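Local structure of E2A dna-binding protein (Human adenovirus 5, 2WB0) at residues A[91-100]-A[215-223]; A[74-82]-A[314-324]. The protein binds single-stranded DNA and acts in the elongation phase of adenoviral strand-displacement replication, unwinding the template without ATP by forming multimers, and also enhances initiation. All coordinates share one frame; numbering follows the deposited sequence.

Contact 1: A[91-100]-A[215-223]; sequences EPTGCALWLH and GHLLMPLRC. With ZN (zinc ion), chain C.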
loop_
_atom_site.group_PDB
_atom_site.type_symbol
_atom_site.label_atom_id
_atom_site.label_comp_id
_atom_site.label_asym_id
_atom_site.label_seq_id
_atom_site.Cartn_x
_atom_site.Cartn_y
_atom_site.Cartn_z
ATOM N N GLU A 91 5.350 -11.007 9.452
ATOM C CA GLU A 91 5.513 -11.199 7.995
ATOM C C GLU A 91 6.296 -9.963 7.542
ATOM O O GLU A 91 5.939 -8.891 7.911
ATOM C CB GLU A 91 4.165 -11.354 7.309
ATOM C CG GLU A 91 4.245 -11.727 5.824
ATOM C CD GLU A 91 4.564 -10.460 4.986
ATOM O OE1 GLU A 91 4.080 -9.349 5.376
ATOM O OE2 GLU A 91 5.277 -10.564 3.995
ATOM N N PRO A 92 7.408 -10.122 6.804
ATOM C CA PRO A 92 8.352 -8.981 6.564
ATOM C C PRO A 92 7.857 -7.932 5.563
ATOM O O PRO A 92 8.184 -6.746 5.732
ATOM C CB PRO A 92 9.615 -9.647 5.963
ATOM C CG PRO A 92 9.046 -10.955 5.346
ATOM C CD PRO A 92 7.908 -11.391 6.263
ATOM N N THR A 93 7.120 -8.333 4.526
ATOM C CA THR A 93 6.764 -7.279 3.495
ATOM C C THR A 93 5.807 -6.237 4.022
ATOM O O THR A 93 5.857 -5.077 3.593
ATOM C CB THR A 93 6.207 -7.855 2.167
ATOM O OG1 THR A 93 4.934 -8.455 2.371
ATOM C CG2 THR A 93 7.252 -8.945 1.503
ATOM N N GLY A 94 4.900 -6.663 4.900
ATOM C CA GLY A 94 3.828 -5.798 5.421
ATOM C C GLY A 94 2.799 -5.519 4.345
ATOM O O GLY A 94 2.142 -4.475 4.382
ATOM N N CYS A 95 2.700 -6.412 3.347
ATOM C CA CYS A 95 1.833 -6.229 2.197
ATOM C C CYS A 95 1.027 -7.514 1.987
ATOM O O CYS A 95 1.277 -8.534 2.687
ATOM C CB CYS A 95 2.645 -6.009 0.905
ATOM S SG CYS A 95 3.606 -4.543 0.797
ATOM N N ALA A 96 0.050 -7.451 1.067
ATOM C CA ALA A 96 -0.799 -8.591 0.624
ATOM C C ALA A 96 -1.174 -8.369 -0.855
ATOM O O ALA A 96 -0.943 -7.300 -1.414
ATOM C CB ALA A 96 -2.095 -8.812 1.518
ATOM N N LEU A 97 -1.670 -9.424 -1.486
ATOM C CA LEU A 97 -2.109 -9.410 -2.828
ATOM C C LEU A 97 -3.615 -9.493 -2.738
ATOM O O LEU A 97 -4.135 -10.555 -2.286
ATOM C CB LEU A 97 -1.643 -10.694 -3.482
ATOM C CG LEU A 97 -0.249 -10.641 -4.096
ATOM C CD1 LEU A 97 0.785 -9.436 -3.868
ATOM C CD2 LEU A 97 0.395 -12.010 -4.355
ATOM N N TRP A 98 -4.301 -8.430 -3.240
ATOM C CA TRP A 98 -5.742 -8.385 -3.189
ATOM C C TRP A 98 -6.308 -8.630 -4.599
ATOM O O TRP A 98 -6.000 -7.897 -5.514
ATOM C CB TRP A 98 -6.204 -7.052 -2.603
ATOM C CG TRP A 98 -7.696 -6.770 -2.743
ATOM C CD1 TRP A 98 -8.758 -7.659 -2.612
ATOM C CD2 TRP A 98 -8.271 -5.477 -2.933
ATOM N NE1 TRP A 98 -9.951 -6.981 -2.776
ATOM C CE2 TRP A 98 -9.683 -5.640 -2.963
ATOM C CE3 TRP A 98 -7.713 -4.198 -3.132
ATOM C CZ2 TRP A 98 -10.551 -4.585 -3.259
ATOM C CZ3 TRP A 98 -8.584 -3.114 -3.393
ATOM C CH2 TRP A 98 -9.998 -3.327 -3.433
ATOM N N LEU A 99 -7.131 -9.679 -4.761
ATOM C CA LEU A 99 -7.740 -9.989 -6.055
ATOM C C LEU A 99 -8.912 -9.070 -6.105
ATOM O O LEU A 99 -10.000 -9.419 -5.605
ATOM C CB LEU A 99 -8.226 -11.462 -6.099
ATOM C CG LEU A 99 -8.981 -11.856 -7.407
ATOM C CD1 LEU A 99 -8.056 -11.700 -8.570
ATOM C CD2 LEU A 99 -9.422 -13.360 -7.277
ATOM N N HIS A 100 -8.723 -7.879 -6.674
ATOM C CA HIS A 100 -9.648 -6.784 -6.365
ATOM C C HIS A 100 -10.942 -6.817 -7.155
ATOM O O HIS A 100 -11.946 -6.358 -6.654
ATOM C CB HIS A 100 -8.966 -5.413 -6.607
ATOM C CG HIS A 100 -8.269 -5.306 -7.928
ATOM N ND1 HIS A 100 -8.895 -4.873 -9.099
ATOM C CD2 HIS A 100 -6.989 -5.585 -8.258
ATOM C CE1 HIS A 100 -8.002 -4.909 -10.078
ATOM N NE2 HIS A 100 -6.836 -5.331 -9.590
ATOM N N GLY A 215 -4.644 -9.704 -12.132
ATOM C CA GLY A 215 -5.812 -9.235 -11.380
ATOM C C GLY A 215 -5.531 -8.957 -9.896
ATOM O O GLY A 215 -6.428 -8.614 -9.178
ATOM N N HIS A 216 -4.328 -9.201 -9.413
ATOM C CA HIS A 216 -3.989 -8.924 -7.997
ATOM C C HIS A 216 -3.402 -7.533 -7.792
ATOM O O HIS A 216 -2.566 -7.094 -8.575
ATOM C CB HIS A 216 -2.981 -9.966 -7.514
ATOM C CG HIS A 216 -3.597 -11.313 -7.244
ATOM N ND1 HIS A 216 -3.788 -12.258 -8.232
ATOM C CD2 HIS A 216 -4.045 -11.869 -6.093
ATOM C CE1 HIS A 216 -4.380 -13.323 -7.710
ATOM N NE2 HIS A 216 -4.560 -13.104 -6.415
ATOM N N LEU A 217 -3.758 -6.865 -6.684
ATOM C CA LEU A 217 -3.093 -5.609 -6.386
ATOM C C LEU A 217 -2.127 -5.884 -5.212
ATOM O O LEU A 217 -2.544 -6.342 -4.143
ATOM C CB LEU A 217 -4.135 -4.526 -5.976
ATOM C CG LEU A 217 -3.583 -3.221 -5.353
ATOM C CD1 LEU A 217 -2.624 -2.434 -6.357
ATOM C CD2 LEU A 217 -4.742 -2.281 -4.801
ATOM N N LEU A 218 -0.863 -5.534 -5.397
ATOM C CA LEU A 218 0.065 -5.568 -4.303
ATOM C C LEU A 218 -0.196 -4.313 -3.506
ATOM O O LEU A 218 -0.063 -3.191 -4.036
ATOM C CB LEU A 218 1.458 -5.428 -4.875
ATOM C CG LEU A 218 2.736 -5.653 -4.100
ATOM C CD1 LEU A 218 3.920 -4.837 -4.463
ATOM C CD2 LEU A 218 2.782 -6.321 -2.706
ATOM N N MET A 219 -0.540 -4.504 -2.251
ATOM C CA MET A 219 -0.933 -3.388 -1.354
ATOM C C MET A 219 -0.308 -3.545 -0.002
ATOM O O MET A 219 -0.121 -4.676 0.490
ATOM C CB MET A 219 -2.465 -3.330 -1.240
ATOM C CG MET A 219 -3.143 -4.595 -0.543
ATOM S SD MET A 219 -4.948 -4.437 -0.536
ATOM C CE MET A 219 -5.227 -5.173 1.042
ATOM N N PRO A 220 -0.048 -2.425 0.687
ATOM C CA PRO A 220 0.437 -2.568 2.051
ATOM C C PRO A 220 -0.697 -2.821 3.049
ATOM O O PRO A 220 -1.787 -2.239 2.892
ATOM C CB PRO A 220 1.107 -1.204 2.332
ATOM C CG PRO A 220 0.221 -0.226 1.492
ATOM C CD PRO A 220 -0.186 -1.017 0.245
ATOM N N LEU A 221 -0.400 -3.650 4.066
ATOM C CA LEU A 221 -1.259 -3.880 5.211
ATOM C C LEU A 221 -0.810 -3.052 6.388
ATOM O O LEU A 221 -1.604 -2.878 7.353
ATOM C CB LEU A 221 -1.272 -5.350 5.607
ATOM C CG LEU A 221 -1.982 -6.283 4.656
ATOM C CD1 LEU A 221 -2.034 -7.596 5.401
ATOM C CD2 LEU A 221 -3.378 -5.819 4.334
ATOM N N ARG A 222 0.411 -2.479 6.299
ATOM C CA ARG A 222 0.937 -1.735 7.448
ATOM C C ARG A 222 1.564 -0.442 7.048
ATOM O O ARG A 222 2.330 -0.379 6.079
ATOM C CB ARG A 222 2.039 -2.555 8.164
ATOM C CG ARG A 222 1.572 -4.002 8.432
ATOM C CD ARG A 222 2.544 -4.788 9.344
ATOM N NE ARG A 222 3.932 -4.930 8.888
ATOM C CZ ARG A 222 4.535 -6.087 8.621
ATOM N NH1 ARG A 222 3.847 -7.264 8.568
ATOM N NH2 ARG A 222 5.840 -6.046 8.287
ATOM N N CYS A 223 1.225 0.601 7.782
ATOM C CA CYS A 223 1.912 1.869 7.641
ATOM C C CYS A 223 2.858 1.911 8.882
ATOM O O CYS A 223 3.160 0.880 9.434
ATOM C CB CYS A 223 0.951 3.040 7.563
ATOM S SG CYS A 223 -0.039 3.239 9.086
HETATM ZN ZN ZN C . 0.112 5.505 9.775
HETATM O O HOH W 1 -4.368 -5.766 -11.007
#
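Strands 95-99 and 216-220 pair antiparallel, their short axes 4.2 Å apart at 152°, with Ala96 opposite Met219 and Trp98 opposite Leu217 exchanging backbone hydrogen bonds in both directions. The ladder ends at the non-hydrogen-bonded pair Cys95-Pro220; in the loop before it Gly94 O accepts from Leu221 N (2.7 Å). There Arg222 takes over: its chain, bent at chi3 (-58°), brings NH1 (2.7 Å) and NH2 (2.9 Å) end-on to the single carbonyl oxygen of Glu91, which lies in the guanidinium plane. Gly94 CA sits over the centre of one guanidinium face, 3.3 Å from Arg222 CZ. The Glu91 carboxylate turns back on its own loop, OE1 accepting from Gly94 N and OE2 from both Thr93 N and Thr93 OG1; toward Arg222 it offers only a long, out-of-plane salt bridge. Thr93 OG1 accepts in turn from Cys95 N, closing an ST turn.

Trp98, Leu217 and Met219 share one side of the ribbon. Met219 SD lies 3.6 Å from Trp98 CB and approaches the indole obliquely, a Met-aromatic contact, while Leu217 CD2 meets Trp98 CE3 at 3.9 Å. Leu97, Leu99, His216 and Leu218 occupy the other side, with Leu99 CD1 over the His216 imidazole, 4.3 Å from its centroid. His100 ND1 bonds Cys102 N, and a water lies in the ring plane at NE2. Phe275 of strand 271-276 touches both Leu217 and Met219. Just past the ribbon, Cys223 SG binds a zinc ion completed by Cys225, Cys277 and Cys294, so this two-stranded antiparallel ribbon leads directly into a four-cysteine zinc site of the DNA-binding domain.

Contact 2: A[74-82]-A[314-324]; sequences FLQAYLQSF and WSENFTELPRM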
loop_
_atom_site.group_PDB
_atom_site.type_symbol
_atom_site.label_atom_id
_atom_site.label_comp_id
_atom_site.label_asym_id
_atom_site.label_seq_id
_atom_site.Cartn_x
_atom_site.Cartn_y
_atom_site.Cartn_z
ATOM N N PHE A 74 11.105 -5.451 1.416
ATOM C CA PHE A 74 11.203 -6.521 0.428
ATOM C C PHE A 74 12.561 -7.181 0.510
ATOM O O PHE A 74 12.643 -8.376 0.389
ATOM C CB PHE A 74 10.944 -5.973 -0.968
ATOM C CG PHE A 74 9.526 -5.611 -1.185
ATOM C CD1 PHE A 74 8.505 -6.511 -0.847
ATOM C CD2 PHE A 74 9.179 -4.328 -1.699
ATOM C CE1 PHE A 74 7.162 -6.212 -1.046
ATOM C CE2 PHE A 74 7.834 -4.033 -1.910
ATOM C CZ PHE A 74 6.832 -4.936 -1.611
ATOM N N LEU A 75 13.604 -6.404 0.736
ATOM C CA LEU A 75 14.946 -6.950 0.869
ATOM C C LEU A 75 14.993 -7.860 2.101
ATOM O O LEU A 75 15.462 -9.002 2.062
ATOM C CB LEU A 75 15.913 -5.806 1.101
ATOM C CG LEU A 75 17.396 -5.967 0.678
ATOM C CD1 LEU A 75 18.412 -5.110 1.390
ATOM C CD2 LEU A 75 17.953 -7.351 0.130
ATOM N N GLN A 76 14.467 -7.347 3.191
ATOM C CA GLN A 76 14.238 -8.180 4.366
ATOM C C GLN A 76 13.542 -9.488 4.069
ATOM O O GLN A 76 13.957 -10.545 4.553
ATOM C CB GLN A 76 13.463 -7.393 5.445
ATOM C CG GLN A 76 13.563 -8.165 6.834
ATOM C CD GLN A 76 12.667 -7.612 7.885
ATOM O OE1 GLN A 76 13.095 -7.319 9.016
ATOM N NE2 GLN A 76 11.446 -7.422 7.525
ATOM N N ALA A 77 12.478 -9.457 3.288
ATOM C CA ALA A 77 11.789 -10.681 3.006
ATOM C C ALA A 77 12.660 -11.664 2.209
ATOM O O ALA A 77 12.544 -12.902 2.389
ATOM C CB ALA A 77 10.495 -10.374 2.247
ATOM N N TYR A 78 13.465 -11.124 1.293
ATOM C CA TYR A 78 14.324 -12.009 0.451
ATOM C C TYR A 78 15.447 -12.611 1.291
ATOM O O TYR A 78 15.754 -13.808 1.167
ATOM C CB TYR A 78 14.854 -11.254 -0.779
ATOM C CG TYR A 78 13.809 -11.279 -1.877
ATOM C CD1 TYR A 78 13.444 -12.495 -2.505
ATOM C CD2 TYR A 78 13.210 -10.114 -2.308
ATOM C CE1 TYR A 78 12.451 -12.545 -3.519
ATOM C CE2 TYR A 78 12.199 -10.137 -3.340
ATOM C CZ TYR A 78 11.813 -11.354 -3.910
ATOM O OH TYR A 78 10.854 -11.398 -4.860
ATOM N N LEU A 79 15.993 -11.819 2.188
ATOM C CA LEU A 79 17.029 -12.292 3.100
ATOM C C LEU A 79 16.516 -13.378 4.033
ATOM O O LEU A 79 17.147 -14.433 4.172
ATOM C CB LEU A 79 17.535 -11.117 3.930
ATOM C CG LEU A 79 18.867 -10.414 3.888
ATOM C CD1 LEU A 79 20.002 -10.950 2.931
ATOM C CD2 LEU A 79 18.658 -8.941 3.778
ATOM N N GLN A 80 15.329 -13.174 4.610
ATOM C CA GLN A 80 14.686 -14.202 5.423
ATOM C C GLN A 80 14.433 -15.487 4.619
ATOM O O GLN A 80 14.762 -16.600 5.086
ATOM C CB GLN A 80 13.369 -13.649 6.002
ATOM C CG GLN A 80 13.630 -12.642 7.103
ATOM C CD GLN A 80 12.303 -12.146 7.759
ATOM O OE1 GLN A 80 11.218 -12.601 7.404
ATOM N NE2 GLN A 80 12.419 -11.214 8.702
ATOM N N SER A 81 13.836 -15.353 3.425
ATOM C CA SER A 81 13.660 -16.487 2.536
ATOM C C SER A 81 14.998 -17.189 2.204
ATOM O O SER A 81 15.065 -18.393 2.326
ATOM C CB SER A 81 12.855 -16.129 1.266
ATOM O OG SER A 81 11.576 -15.506 1.600
ATOM N N PHE A 82 16.042 -16.436 1.839
ATOM C CA PHE A 82 17.355 -17.003 1.498
ATOM C C PHE A 82 17.850 -17.893 2.656
ATOM O O PHE A 82 18.222 -19.092 2.467
ATOM C CB PHE A 82 18.358 -15.897 1.245
ATOM C CG PHE A 82 19.797 -16.356 1.120
ATOM C CD1 PHE A 82 20.239 -17.031 -0.035
ATOM C CD2 PHE A 82 20.734 -15.985 2.060
ATOM C CE1 PHE A 82 21.569 -17.413 -0.173
ATOM C CE2 PHE A 82 22.103 -16.364 1.929
ATOM C CZ PHE A 82 22.513 -17.073 0.808
ATOM N N TRP A 314 18.968 -7.745 -5.682
ATOM C CA TRP A 314 19.234 -9.081 -5.199
ATOM C C TRP A 314 20.100 -9.843 -6.268
ATOM O O TRP A 314 21.132 -10.463 -5.935
ATOM C CB TRP A 314 17.934 -9.843 -4.933
ATOM C CG TRP A 314 18.225 -11.176 -4.329
ATOM C CD1 TRP A 314 18.365 -12.391 -4.987
ATOM C CD2 TRP A 314 18.463 -11.434 -2.951
ATOM N NE1 TRP A 314 18.707 -13.392 -4.073
ATOM C CE2 TRP A 314 18.770 -12.828 -2.819
ATOM C CE3 TRP A 314 18.460 -10.624 -1.806
ATOM C CZ2 TRP A 314 19.023 -13.421 -1.580
ATOM C CZ3 TRP A 314 18.736 -11.220 -0.570
ATOM C CH2 TRP A 314 19.000 -12.605 -0.469
ATOM N N SER A 315 19.694 -9.719 -7.540
ATOM C CA SER A 315 20.330 -10.420 -8.678
ATOM C C SER A 315 21.764 -9.961 -8.881
ATOM O O SER A 315 22.580 -10.706 -9.450
ATOM C CB SER A 315 19.548 -10.199 -9.991
ATOM O OG SER A 315 19.832 -8.893 -10.534
ATOM N N GLU A 316 22.085 -8.740 -8.446
ATOM C CA GLU A 316 23.435 -8.248 -8.535
ATOM C C GLU A 316 24.274 -8.772 -7.369
ATOM O O GLU A 316 25.472 -8.526 -7.327
ATOM C CB GLU A 316 23.504 -6.708 -8.579
ATOM C CG GLU A 316 22.794 -6.110 -9.822
ATOM C CD GLU A 316 22.680 -4.600 -9.824
ATOM O OE1 GLU A 316 23.250 -3.910 -8.953
ATOM O OE2 GLU A 316 22.009 -4.092 -10.753
ATOM N N ASN A 317 23.657 -9.523 -6.460
ATOM C CA ASN A 317 24.405 -9.986 -5.271
ATOM C C ASN A 317 24.356 -11.454 -4.988
ATOM O O ASN A 317 25.212 -11.960 -4.269
ATOM C CB ASN A 317 23.959 -9.212 -4.049
ATOM C CG ASN A 317 24.358 -7.799 -4.119
ATOM O OD1 ASN A 317 23.601 -6.929 -4.555
ATOM N ND2 ASN A 317 25.543 -7.534 -3.711
ATOM N N PHE A 318 23.355 -12.121 -5.548
ATOM C CA PHE A 318 23.095 -13.527 -5.349
ATOM C C PHE A 318 22.781 -14.087 -6.689
ATOM O O PHE A 318 22.340 -13.353 -7.586
ATOM C CB PHE A 318 21.942 -13.773 -4.347
ATOM C CG PHE A 318 22.223 -13.208 -3.000
ATOM C CD1 PHE A 318 21.916 -11.871 -2.712
ATOM C CD2 PHE A 318 22.878 -13.969 -2.026
ATOM C CE1 PHE A 318 22.240 -11.278 -1.473
ATOM C CE2 PHE A 318 23.199 -13.388 -0.794
ATOM C CZ PHE A 318 22.857 -12.038 -0.508
ATOM N N THR A 319 23.001 -15.389 -6.875
ATOM C CA THR A 319 22.757 -15.914 -8.221
ATOM C C THR A 319 21.363 -16.541 -8.434
ATOM O O THR A 319 20.951 -16.688 -9.578
ATOM C CB THR A 319 23.936 -16.818 -8.727
ATOM O OG1 THR A 319 23.820 -18.095 -8.118
ATOM C CG2 THR A 319 25.336 -16.175 -8.354
ATOM N N GLU A 320 20.637 -16.898 -7.365
ATOM C CA GLU A 320 19.194 -17.216 -7.466
ATOM C C GLU A 320 18.396 -16.272 -6.565
ATOM O O GLU A 320 18.929 -15.759 -5.568
ATOM C CB GLU A 320 18.837 -18.624 -7.009
ATOM C CG GLU A 320 18.727 -19.598 -8.117
ATOM C CD GLU A 320 19.948 -20.445 -8.129
ATOM O OE1 GLU A 320 20.737 -20.358 -9.098
ATOM O OE2 GLU A 320 20.146 -21.167 -7.124
ATOM N N LEU A 321 17.137 -16.060 -6.942
ATOM C CA LEU A 321 16.206 -15.235 -6.159
ATOM C C LEU A 321 15.406 -16.271 -5.365
ATOM O O LEU A 321 14.831 -17.133 -5.949
ATOM C CB LEU A 321 15.224 -14.532 -7.114
ATOM C CG LEU A 321 14.507 -13.191 -6.925
ATOM C CD1 LEU A 321 12.998 -13.242 -7.241
ATOM C CD2 LEU A 321 14.888 -12.360 -5.697
ATOM N N PRO A 322 15.388 -16.206 -4.031
ATOM C CA PRO A 322 14.552 -17.168 -3.287
ATOM C C PRO A 322 13.057 -16.991 -3.630
ATOM O O PRO A 322 12.637 -15.887 -4.110
ATOM C CB PRO A 322 14.756 -16.754 -1.810
ATOM C CG PRO A 322 15.894 -15.891 -1.794
ATOM C CD PRO A 322 16.143 -15.316 -3.137
ATOM N N ARG A 323 12.291 -18.050 -3.415
ATOM C CA ARG A 323 10.847 -17.949 -3.349
ATOM C C ARG A 323 10.464 -16.909 -2.275
ATOM O O ARG A 323 11.041 -16.884 -1.161
ATOM C CB ARG A 323 10.294 -19.292 -2.969
ATOM C CG ARG A 323 8.794 -19.442 -3.037
ATOM C CD ARG A 323 8.459 -20.897 -2.991
ATOM N NE ARG A 323 7.187 -21.055 -2.312
ATOM C CZ ARG A 323 6.008 -20.844 -2.896
ATOM N NH1 ARG A 323 5.927 -20.498 -4.202
ATOM N NH2 ARG A 323 4.903 -20.996 -2.186
ATOM N N MET A 324 9.501 -16.034 -2.587
ATOM C CA MET A 324 9.093 -15.013 -1.572
ATOM C C MET A 324 7.651 -14.791 -1.871
ATOM O O MET A 324 7.306 -14.377 -2.984
ATOM C CB MET A 324 9.932 -13.716 -1.728
ATOM C CG MET A 324 9.854 -12.683 -0.530
ATOM S SD MET A 324 8.247 -11.875 -0.494
ATOM C CE MET A 324 8.482 -10.694 -1.797
HETATM O O HOH W 2 9.042 -13.138 -5.072
#
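An aromatic cluster of Tyr78, Phe82, Trp314 and Phe318 joins helix 64-83 to the end of helix 300-315 and the loop after it. Trp314 enters as a knob among Leu75, Tyr78, Leu79 and Phe82. With CG anti to the backbone N (chi1 -175°), its indole reaches across to the other helix, where Tyr78 CB covers one face, 4.1 Å from the six-membered centroid, and Leu75 CD2 and Leu79 CD1 meet its edge. Phe318 CD1 lies over the opposite face. The indole is fixed in rotation by NE1, which donates in the ring plane to Glu320 O (2.8 Å). Phe82 receives two edges on its ring face: that of Trp314, offset, with planes at 67°, and that of Phe318, at 55°.

Farther along, the loop sandwiches the Tyr78 ring of the helix, Leu321 CD2 over one face (3.6 Å to the centroid) and Met324 CG over the other (4.0 Å), with Pro322 O at its edge. Tyr78 OH bonds Arg311 NE; a water close to the hydroxyl donates to Met324 O. Ser81 OG turns back to Ala77 O, while Ser81 CB packs on Pro322 CB at 3.7 Å. Lys10 makes a cation-pi contact with Phe82. The arrangement is a single knob-into-hole contact extended by apolar side chains of the following loop, uniting the all-alpha region with the chain's last helix.

Overall arrangement
Contact 1 lies about 6 Å from the centre of the chain and contact 2 about 21 Å, both measured to contact centres, yet both are partly buried. The central one is held by backbone pairing and an arginine-carbonyl grip, and runs into a zinc site; the peripheral one relies on aromatic and aliphatic side chains, away from the annotated sites. Helix 64-83, followed in sequence by strand 95-99, connects them: Pro92 packs on Gln76, Ala77 and Gln80, and Thr93 CG2 meets Phe74 CD1 at 3.6 Å. Helix 300-315 also serves both, through Leu303 against Pro220 and Trp314 against helix 64-83.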